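Local structure of glutamine synthetase (Helicobacter pylori, 5ZLI) at residues Glu25-Arg30 and Val95-Asp100; Gly36-Ile41 and Val245-Tyr250; Lys112-Ile117 and Ser374-Leu379. The protein belongs to the type I-beta glutamine synthetases, twelve-subunit assemblies whose chain joins a small beta-grasp domain to a larger catalytic domain. All coordinates share one frame; numbering follows the deposited sequence.

Contact 1 of 3, residues Glu25-Arg30 and Val95-Asp100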
loop_
_atom_site.group_PDB
_atom_site.type_symbol
_atom_site.label_atom_id
_atom_site.label_comp_id
_atom_site.label_asym_id
_atom_site.label_seq_id
_atom_site.Cartn_x
_atom_site.Cartn_y
_atom_site.Cartn_z
ATOM N N GLU B 25 8.887 48.514 -14.327
ATOM C CA GLU B 25 8.359 48.766 -13.019
ATOM C C GLU B 25 9.341 48.460 -11.925
ATOM O O GLU B 25 9.082 48.845 -10.787
ATOM C CB GLU B 25 7.072 47.985 -12.825
ATOM C CG GLU B 25 6.132 48.231 -13.967
ATOM C CD GLU B 25 4.706 48.001 -13.543
ATOM O OE1 GLU B 25 4.469 46.904 -12.998
ATOM O OE2 GLU B 25 3.846 48.909 -13.716
ATOM N N PHE B 26 10.440 47.768 -12.231
ATOM C CA PHE B 26 11.462 47.474 -11.239
ATOM C C PHE B 26 12.823 47.561 -11.905
ATOM O O PHE B 26 12.992 47.139 -13.053
ATOM C CB PHE B 26 11.229 46.098 -10.601
ATOM C CG PHE B 26 9.986 46.057 -9.785
ATOM C CD1 PHE B 26 8.764 45.748 -10.372
ATOM C CD2 PHE B 26 10.009 46.428 -8.456
ATOM C CE1 PHE B 26 7.588 45.781 -9.628
ATOM C CE2 PHE B 26 8.852 46.454 -7.708
ATOM C CZ PHE B 26 7.637 46.125 -8.293
ATOM N N VAL B 27 13.797 48.093 -11.174
ATOM C CA VAL B 27 15.170 48.139 -11.649
ATOM C C VAL B 27 15.979 47.200 -10.757
ATOM O O VAL B 27 16.036 47.376 -9.529
ATOM C CB VAL B 27 15.728 49.575 -11.639
ATOM C CG1 VAL B 27 17.149 49.621 -12.174
ATOM C CG2 VAL B 27 14.863 50.490 -12.468
ATOM N N ASP B 28 16.629 46.228 -11.383
ATOM C CA ASP B 28 17.289 45.119 -10.705
ATOM C C ASP B 28 18.790 45.407 -10.766
ATOM O O ASP B 28 19.469 45.092 -11.745
ATOM C CB ASP B 28 16.917 43.780 -11.380
ATOM C CG ASP B 28 17.035 42.579 -10.438
ATOM O OD1 ASP B 28 17.015 42.787 -9.199
ATOM O OD2 ASP B 28 17.118 41.425 -10.937
ATOM N N PHE B 29 19.310 46.038 -9.717
ATOM C CA PHE B 29 20.726 46.373 -9.686
ATOM C C PHE B 29 21.482 45.111 -9.348
ATOM O O PHE B 29 21.296 44.557 -8.262
ATOM C CB PHE B 29 21.017 47.450 -8.651
ATOM C CG PHE B 29 20.260 48.702 -8.872
ATOM C CD1 PHE B 29 20.450 49.422 -10.026
ATOM C CD2 PHE B 29 19.392 49.187 -7.926
ATOM C CE1 PHE B 29 19.754 50.605 -10.267
ATOM C CE2 PHE B 29 18.699 50.372 -8.147
ATOM C CZ PHE B 29 18.874 51.082 -9.325
ATOM N N ARG B 30 22.371 44.681 -10.231
ATOM C CA ARG B 30 23.075 43.435 -10.002
ATOM C C ARG B 30 24.576 43.652 -9.871
ATOM O O ARG B 30 25.156 44.540 -10.511
ATOM C CB ARG B 30 22.761 42.453 -11.085
ATOM C CG ARG B 30 21.329 42.085 -11.025
ATOM C CD ARG B 30 21.073 40.779 -11.700
ATOM N NE ARG B 30 19.648 40.530 -11.677
ATOM C CZ ARG B 30 19.067 39.593 -12.395
ATOM N NH1 ARG B 30 19.821 38.851 -13.190
ATOM N NH2 ARG B 30 17.747 39.419 -12.328
ATOM N N VAL B 95 14.282 45.865 -15.502
ATOM C CA VAL B 95 15.504 46.036 -16.269
ATOM C C VAL B 95 16.672 45.786 -15.337
ATOM O O VAL B 95 16.741 46.348 -14.241
ATOM C CB VAL B 95 15.591 47.409 -16.957
ATOM C CG1 VAL B 95 15.418 48.537 -15.963
ATOM C CG2 VAL B 95 16.903 47.514 -17.714
ATOM N N VAL B 96 17.571 44.992 -15.769
ATOM C CA VAL B 96 18.732 44.681 -14.964
ATOM C C VAL B 96 19.830 45.650 -15.350
ATOM O O VAL B 96 19.988 46.001 -16.527
ATOM C CB VAL B 96 19.162 43.215 -15.153
ATOM C CG1 VAL B 96 20.402 42.908 -14.341
ATOM C CG2 VAL B 96 18.033 42.270 -14.754
ATOM N N VAL B 97 20.547 46.141 -14.349
ATOM C CA VAL B 97 21.631 47.082 -14.566
ATOM C C VAL B 97 22.792 46.670 -13.680
ATOM O O VAL B 97 22.586 46.250 -12.536
ATOM C CB VAL B 97 21.195 48.531 -14.302
ATOM C CG1 VAL B 97 20.368 48.564 -13.062
ATOM C CG2 VAL B 97 22.424 49.461 -14.222
ATOM N N PHE B 98 23.994 46.674 -14.255
ATOM C CA PHE B 98 25.202 46.301 -13.537
ATOM C C PHE B 98 25.618 47.373 -12.532
ATOM O O PHE B 98 25.210 48.530 -12.612
ATOM C CB PHE B 98 26.353 46.028 -14.507
ATOM C CG PHE B 98 26.214 44.756 -15.296
ATOM C CD1 PHE B 98 26.719 43.556 -14.784
ATOM C CD2 PHE B 98 25.616 44.748 -16.560
ATOM C CE1 PHE B 98 26.630 42.373 -15.512
ATOM C CE2 PHE B 98 25.510 43.557 -17.299
ATOM C CZ PHE B 98 26.020 42.376 -16.770
ATOM N N CYS B 99 26.411 46.947 -11.545
ATOM C CA CYS B 99 26.914 47.839 -10.513
ATOM C C CYS B 99 28.297 47.403 -10.037
ATOM O O CYS B 99 28.681 46.237 -10.150
ATOM C CB CYS B 99 25.940 47.913 -9.332
ATOM S SG CYS B 99 24.302 48.538 -9.799
ATOM N N ASP B 100 29.062 48.371 -9.555
ATOM C CA ASP B 100 30.251 48.139 -8.746
ATOM C C ASP B 100 30.024 48.661 -7.340
ATOM O O ASP B 100 29.142 49.482 -7.095
ATOM C CB ASP B 100 31.497 48.784 -9.348
ATOM C CG ASP B 100 31.860 48.186 -10.701
ATOM O OD1 ASP B 100 32.193 46.977 -10.724
ATOM O OD2 ASP B 100 31.815 48.912 -11.732
#
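Residues Phe26-Arg30 and Val95-Asp100 are neighbouring parallel strands, with axes 4.7 Å apart at 30° and Val27, Asp28, Phe29 and Arg30 facing Val95, Val96, Val97 and Phe98. Phe26 O accepts from Val95 N, Val95 O from Asp28 N (2.9 Å), Asp28 O from Val97 N, and Val97 O from Arg30 N (2.8 Å). On the sheet face of Val27 and Phe29, Val27 CG2 rests beside Val95 CG1 (4.0 Å), and Cys99 SG stands 5.0 Å from the Phe29 ring centroid in an oblique sulfur-aromatic contact. The other face mixes the charged pair Asp28 and Arg30 with Val96 and Phe98. Arg30, extended from CG to NE, reaches back along its own strand and grips Asp28 side-on: NE (2.8 Å) and NH2 both donate to OD2, which lies in the guanidinium plane. Val96 CG2 sits under the centre of that guanidinium, while Val96 CG1 meets Arg30 CD (3.5 Å). These edge and face contacts limit how the guanidinium can turn, and NH2 has a second anionic partner in Asp87. Within the beta-grasp sheet, strand 38-44 pairs with the far edge of strand 26-32, strand 74-81 lies against Val97 and Cys99, and Met200 and Val193 of a neighbouring subunit pack on Asp28 and Arg30.

Contact 2 of 3, residues Gly36-Ile41 and Val245-Tyr250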
loop_
_atom_site.group_PDB
_atom_site.type_symbol
_atom_site.label_atom_id
_atom_site.label_comp_id
_atom_site.label_asym_id
_atom_site.label_seq_id
_atom_site.Cartn_x
_atom_site.Cartn_y
_atom_site.Cartn_z
ATOM N N GLY B 36 31.702 35.008 -7.087
ATOM C CA GLY B 36 31.121 34.877 -8.406
ATOM C C GLY B 36 29.614 34.864 -8.395
ATOM O O GLY B 36 28.991 34.685 -9.452
ATOM N N THR B 37 29.014 34.932 -7.226
ATOM C CA THR B 37 27.573 34.949 -7.174
ATOM C C THR B 37 27.044 36.275 -7.667
ATOM O O THR B 37 27.486 37.334 -7.222
ATOM C CB THR B 37 27.094 34.696 -5.761
ATOM O OG1 THR B 37 27.504 33.386 -5.370
ATOM C CG2 THR B 37 25.569 34.833 -5.708
ATOM N N TRP B 38 26.078 36.221 -8.551
ATOM C CA TRP B 38 25.418 37.426 -8.976
ATOM C C TRP B 38 24.326 37.728 -7.950
ATOM O O TRP B 38 23.515 36.856 -7.611
ATOM C CB TRP B 38 24.870 37.234 -10.385
ATOM C CG TRP B 38 24.928 38.433 -11.229
ATOM C CD1 TRP B 38 25.586 39.592 -10.974
ATOM C CD2 TRP B 38 24.292 38.600 -12.490
ATOM N NE1 TRP B 38 25.386 40.491 -12.000
ATOM C CE2 TRP B 38 24.604 39.897 -12.948
ATOM C CE3 TRP B 38 23.487 37.778 -13.277
ATOM C CZ2 TRP B 38 24.147 40.386 -14.147
ATOM C CZ3 TRP B 38 23.034 38.262 -14.460
ATOM C CH2 TRP B 38 23.363 39.560 -14.894
ATOM N N ASN B 39 24.313 38.960 -7.450
ATOM C CA ASN B 39 23.368 39.383 -6.430
ATOM C C ASN B 39 22.527 40.525 -6.974
ATOM O O ASN B 39 22.907 41.170 -7.951
ATOM C CB ASN B 39 24.075 39.801 -5.141
ATOM C CG ASN B 39 24.801 38.660 -4.480
ATOM O OD1 ASN B 39 24.276 38.051 -3.564
ATOM N ND2 ASN B 39 26.021 38.367 -4.930
ATOM N N HIS B 40 21.324 40.705 -6.420
ATOM C CA HIS B 40 20.461 41.778 -6.906
ATOM C C HIS B 40 19.651 42.405 -5.778
ATOM O O HIS B 40 19.469 41.836 -4.694
ATOM C CB HIS B 40 19.516 41.308 -8.019
ATOM C CG HIS B 40 18.409 40.414 -7.554
ATOM N ND1 HIS B 40 17.087 40.648 -7.862
ATOM C CD2 HIS B 40 18.426 39.295 -6.795
ATOM C CE1 HIS B 40 16.336 39.706 -7.323
ATOM N NE2 HIS B 40 17.124 38.874 -6.667
ATOM N N ILE B 41 19.152 43.597 -6.078
ATOM C CA ILE B 41 18.298 44.394 -5.213
ATOM C C ILE B 41 17.420 45.228 -6.130
ATOM O O ILE B 41 17.914 45.966 -6.983
ATOM C CB ILE B 41 19.117 45.262 -4.238
ATOM C CG1 ILE B 41 18.258 46.381 -3.658
ATOM C CG2 ILE B 41 20.330 45.793 -4.890
ATOM C CD1 ILE B 41 18.974 47.236 -2.639
ATOM N N VAL B 245 29.280 36.643 -19.313
ATOM C CA VAL B 245 29.304 35.365 -18.625
ATOM C C VAL B 245 28.276 35.356 -17.500
ATOM O O VAL B 245 27.490 34.411 -17.383
ATOM C CB VAL B 245 30.725 35.060 -18.130
ATOM C CG1 VAL B 245 30.734 33.914 -17.104
ATOM C CG2 VAL B 245 31.644 34.775 -19.340
ATOM N N GLN B 246 28.231 36.420 -16.679
ATOM C CA GLN B 246 27.184 36.504 -15.649
ATOM C C GLN B 246 25.780 36.384 -16.250
ATOM O O GLN B 246 24.945 35.633 -15.740
ATOM C CB GLN B 246 27.282 37.803 -14.825
ATOM C CG GLN B 246 28.503 37.953 -13.918
ATOM C CD GLN B 246 28.732 36.775 -12.953
ATOM O OE1 GLN B 246 29.216 35.723 -13.366
ATOM N NE2 GLN B 246 28.336 36.934 -11.687
ATOM N N LYS B 247 25.499 37.125 -17.330
ATOM C CA LYS B 247 24.190 37.034 -17.989
ATOM C C LYS B 247 23.915 35.611 -18.483
ATOM O O LYS B 247 22.854 35.044 -18.204
ATOM C CB LYS B 247 24.099 38.010 -19.160
ATOM C CG LYS B 247 24.087 39.495 -18.850
ATOM C CD LYS B 247 23.574 40.231 -20.124
ATOM C CE LYS B 247 23.858 41.727 -20.120
ATOM N NZ LYS B 247 23.318 42.420 -21.299
ATOM N N LEU B 248 24.835 35.056 -19.287
ATOM C CA LEU B 248 24.734 33.685 -19.787
ATOM C C LEU B 248 24.440 32.659 -18.686
ATOM O O LEU B 248 23.539 31.821 -18.842
ATOM C CB LEU B 248 26.027 33.327 -20.533
ATOM C CG LEU B 248 26.426 31.985 -21.192
ATOM C CD1 LEU B 248 26.892 30.894 -20.230
ATOM C CD2 LEU B 248 25.297 31.445 -21.976
ATOM N N LYS B 249 25.209 32.676 -17.581
ATOM C CA LYS B 249 24.943 31.735 -16.483
ATOM C C LYS B 249 23.509 31.867 -15.968
ATOM O O LYS B 249 22.781 30.879 -15.845
ATOM C CB LYS B 249 25.956 31.933 -15.341
ATOM C CG LYS B 249 27.380 31.347 -15.588
ATOM C CD LYS B 249 28.309 31.658 -14.407
ATOM C CE LYS B 249 29.786 31.276 -14.692
ATOM N NZ LYS B 249 30.791 31.716 -13.629
ATOM N N TYR B 250 23.072 33.093 -15.730
ATOM C CA TYR B 250 21.699 33.364 -15.321
ATOM C C TYR B 250 20.687 32.855 -16.346
ATOM O O TYR B 250 19.640 32.320 -15.979
ATOM C CB TYR B 250 21.569 34.876 -15.125
ATOM C CG TYR B 250 20.198 35.408 -14.852
ATOM C CD1 TYR B 250 19.473 35.004 -13.741
ATOM C CD2 TYR B 250 19.632 36.374 -15.697
ATOM C CE1 TYR B 250 18.201 35.526 -13.478
ATOM C CE2 TYR B 250 18.347 36.901 -15.442
ATOM C CZ TYR B 250 17.649 36.469 -14.331
ATOM O OH TYR B 250 16.407 36.974 -14.073
#
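The six-membered ring of Trp38 carries Gln246 CB over the centre of one face, a CH-pi contact of 3.9 Å from CB to the centroid and only 11° off the ring normal. On the opposite face lies the guanidinium of Arg30, in a cation-pi interaction. Tyr250 CB comes in at the edge, near the ring plane and 3.7 Å from Trp38 CZ3. Beyond it the tyrosine ring, whose CG is anti to the backbone N (chi1 173°), turns its face to this edge in an offset edge-to-face pair, with centroids 5.9 Å apart and planes at 80°. Lys247 CG touches Trp38 CH2 at 4.0 Å, so Gln246, Lys247 and Tyr250, adjacent or one turn apart on the helix, all touch the indole. The contact thereby joins the two domains: Trp38 begins a strand of the beta-grasp sheet, helix 238-258 belongs to the catalytic domain, and strand and helix run nearly perpendicular, their axes 10.6 Å apart. Gln246 adds a polar link. Its chain bends at chi2, which carries the amide past Trp38 CB toward the loop before the strand, where NE2 donates to Gly36 O (3.2 Å). The bond is nearly straight at the hydrogen, with the acceptor in the amide plane, yet NE2 stands well above the plane of the Gly36 carbonyl. The outer ends of the other two helix residues are held elsewhere: Tyr250 OH bonds to Asp87 OD2, and Lys247 NZ to the carbonyl oxygens of Val213 and Arg83.

Contact 3 of 3, residues Lys112-Ile117 and Ser374-Leu379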
loop_
_atom_site.group_PDB
_atom_site.type_symbol
_atom_site.label_atom_id
_atom_site.label_comp_id
_atom_site.label_asym_id
_atom_site.label_seq_id
_atom_site.Cartn_x
_atom_site.Cartn_y
_atom_site.Cartn_z
ATOM N N LYS B 112 38.132 45.506 -3.346
ATOM C CA LYS B 112 37.763 44.093 -3.267
ATOM C C LYS B 112 36.518 43.779 -4.080
ATOM O O LYS B 112 36.028 42.643 -4.037
ATOM C CB LYS B 112 37.552 43.679 -1.806
ATOM C CG LYS B 112 38.767 43.860 -0.920
ATOM C CD LYS B 112 38.684 43.078 0.378
ATOM C CE LYS B 112 37.850 43.798 1.401
ATOM N NZ LYS B 112 38.063 43.207 2.752
ATOM N N CYS B 113 36.059 44.739 -4.892
ATOM C CA CYS B 113 34.941 44.520 -5.792
ATOM C C CYS B 113 35.497 43.887 -7.062
ATOM O O CYS B 113 36.237 44.548 -7.791
ATOM C CB CYS B 113 34.224 45.831 -6.101
ATOM S SG CYS B 113 33.041 45.693 -7.470
ATOM N N PRO B 114 35.164 42.631 -7.363
ATOM C CA PRO B 114 35.774 41.966 -8.514
ATOM C C PRO B 114 35.561 42.702 -9.821
ATOM O O PRO B 114 36.468 42.757 -10.663
ATOM C CB PRO B 114 35.081 40.604 -8.521
ATOM C CG PRO B 114 34.595 40.407 -7.162
ATOM C CD PRO B 114 34.199 41.757 -6.679
ATOM N N ARG B 115 34.344 43.179 -10.067
ATOM C CA ARG B 115 34.122 43.944 -11.283
ATOM C C ARG B 115 34.940 45.253 -11.289
ATOM O O ARG B 115 35.345 45.728 -12.362
ATOM C CB ARG B 115 32.625 44.172 -11.448
ATOM C CG ARG B 115 32.267 44.605 -12.801
ATOM C CD ARG B 115 30.786 44.697 -13.035
ATOM N NE ARG B 115 30.536 46.064 -13.470
ATOM C CZ ARG B 115 30.383 46.456 -14.731
ATOM N NH1 ARG B 115 30.416 45.580 -15.716
ATOM N NH2 ARG B 115 30.199 47.739 -14.997
ATOM N N SER B 116 35.217 45.834 -10.104
ATOM C CA SER B 116 36.124 46.982 -10.017
ATOM C C SER B 116 37.558 46.575 -10.346
ATOM O O SER B 116 38.308 47.336 -10.971
ATOM C CB SER B 116 36.068 47.612 -8.628
ATOM O OG SER B 116 34.874 48.331 -8.400
ATOM N N ILE B 117 37.977 45.405 -9.868
ATOM C CA ILE B 117 39.268 44.867 -10.271
ATOM C C ILE B 117 39.347 44.736 -11.790
ATOM O O ILE B 117 40.345 45.123 -12.402
ATOM C CB ILE B 117 39.531 43.516 -9.565
ATOM C CG1 ILE B 117 39.665 43.731 -8.047
ATOM C CG2 ILE B 117 40.752 42.760 -10.171
ATOM C CD1 ILE B 117 39.849 42.455 -7.212
ATOM N N SER B 374 33.519 27.788 -12.260
ATOM C CA SER B 374 33.567 28.053 -10.826
ATOM C C SER B 374 34.403 29.285 -10.530
ATOM O O SER B 374 34.489 29.716 -9.376
ATOM C CB SER B 374 34.082 26.802 -10.080
ATOM O OG SER B 374 35.231 27.042 -9.289
ATOM N N SER B 375 35.089 29.800 -11.530
ATOM C CA SER B 375 35.879 31.001 -11.367
ATOM C C SER B 375 34.999 32.244 -11.409
ATOM O O SER B 375 34.031 32.318 -12.171
ATOM C CB SER B 375 36.928 31.045 -12.474
ATOM O OG SER B 375 36.280 31.010 -13.736
ATOM N N ASN B 376 35.389 33.253 -10.648
ATOM C CA ASN B 376 34.788 34.554 -10.858
ATOM C C ASN B 376 35.329 35.094 -12.167
ATOM O O ASN B 376 36.541 35.358 -12.262
ATOM C CB ASN B 376 35.096 35.517 -9.713
ATOM C CG ASN B 376 34.313 36.840 -9.810
ATOM O OD1 ASN B 376 34.175 37.446 -10.889
ATOM N ND2 ASN B 376 33.792 37.285 -8.676
ATOM N N PRO B 377 34.480 35.271 -13.187
ATOM C CA PRO B 377 34.963 35.746 -14.500
ATOM C C PRO B 377 35.743 37.061 -14.446
ATOM O O PRO B 377 36.707 37.239 -15.207
ATOM C CB PRO B 377 33.662 35.891 -15.307
ATOM C CG PRO B 377 32.583 35.977 -14.274
ATOM C CD PRO B 377 33.026 35.096 -13.159
ATOM N N TYR B 378 35.363 37.985 -13.567
ATOM C CA TYR B 378 36.114 39.226 -13.450
ATOM C C TYR B 378 37.538 38.951 -12.988
ATOM O O TYR B 378 38.513 39.281 -13.681
ATOM C CB TYR B 378 35.380 40.176 -12.511
ATOM C CG TYR B 378 34.000 40.476 -13.013
ATOM C CD1 TYR B 378 33.817 41.332 -14.092
ATOM C CD2 TYR B 378 32.879 39.915 -12.413
ATOM C CE1 TYR B 378 32.558 41.618 -14.579
ATOM C CE2 TYR B 378 31.617 40.206 -12.891
ATOM C CZ TYR B 378 31.473 41.060 -13.980
ATOM O OH TYR B 378 30.237 41.334 -14.462
ATOM N N LEU B 379 37.667 38.277 -11.843
ATOM C CA LEU B 379 38.976 37.973 -11.284
ATOM C C LEU B 379 39.770 37.105 -12.246
ATOM O O LEU B 379 40.918 37.422 -12.564
ATOM C CB LEU B 379 38.813 37.282 -9.917
ATOM C CG LEU B 379 38.011 37.970 -8.773
ATOM C CD1 LEU B 379 38.172 37.225 -7.473
ATOM C CD2 LEU B 379 38.373 39.431 -8.545
#
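Pro114-Ile117 and Pro377-Leu379 are the first turns of two helices whose backbones come closest at Arg115 and Tyr378, with their CA atoms 5.6 Å apart. Each turn follows an N-cap residue: Asn376 OD1 accepts from Tyr378 N (3.0 Å), whereas the cap of the other helix is a weak bond from Ser116 N to Cys113 SG. What meets between the two helix starts in the catalytic domain is largely apolar. Arg115 lays its aliphatic part over one face of the Tyr378 ring, with CB above the middle and CG 3.9 Å from the centroid in a CH-pi contact. With CG anti to the backbone N (chi1 -164°), the chain runs out across the ring toward the hydroxyl, and CD passes 3.7 Å from Tyr378 OH. The guanidinium then turns to stand almost perpendicular to the ring, at 89°, and its nitrogens are paired outside the two segments: NH1 in a salt bridge with Asp243, NH2 in one with Asp80. Pro114 lies against three residues of the other segment: its O meets Tyr378 CB, and its ring meets Asn376 and Leu379. The Asn376 side chain crosses the proline at about a right angle, with ND2 3.6 Å from Pro114 CG and donating to Ile34 O. Phe450 of helix 448-466 packs against both Ile117 and Leu379, where Leu379 CD2 is shared by two partners, Pro114 CB at 3.5 Å and Ile117 CD1 at 3.6 Å.

From the N terminus, strand 26-32 opens contact 1, and the loop and strand at 36-41 open contact 2 before the chain returns at 95-100 to close the first. Contact 1 thus stays within the beta-grasp sheet, and contact 2 crosses it, closing only at helix 238-258 of the catalytic domain. Contact 3 opens after contact 1 has closed, inside the span of contact 2, and closes beyond it at 374-379, so contacts 2 and 3 also cross. The three adjoin in space: His40 bonds to Asp28, Gln246 packs against Pro377, and Asp100 forms a long, weak ion pair with Arg115. Contact 2 ties the small sheet to helix 238-258, while contact 3 joins the starts of helices 114-128 and 377-393.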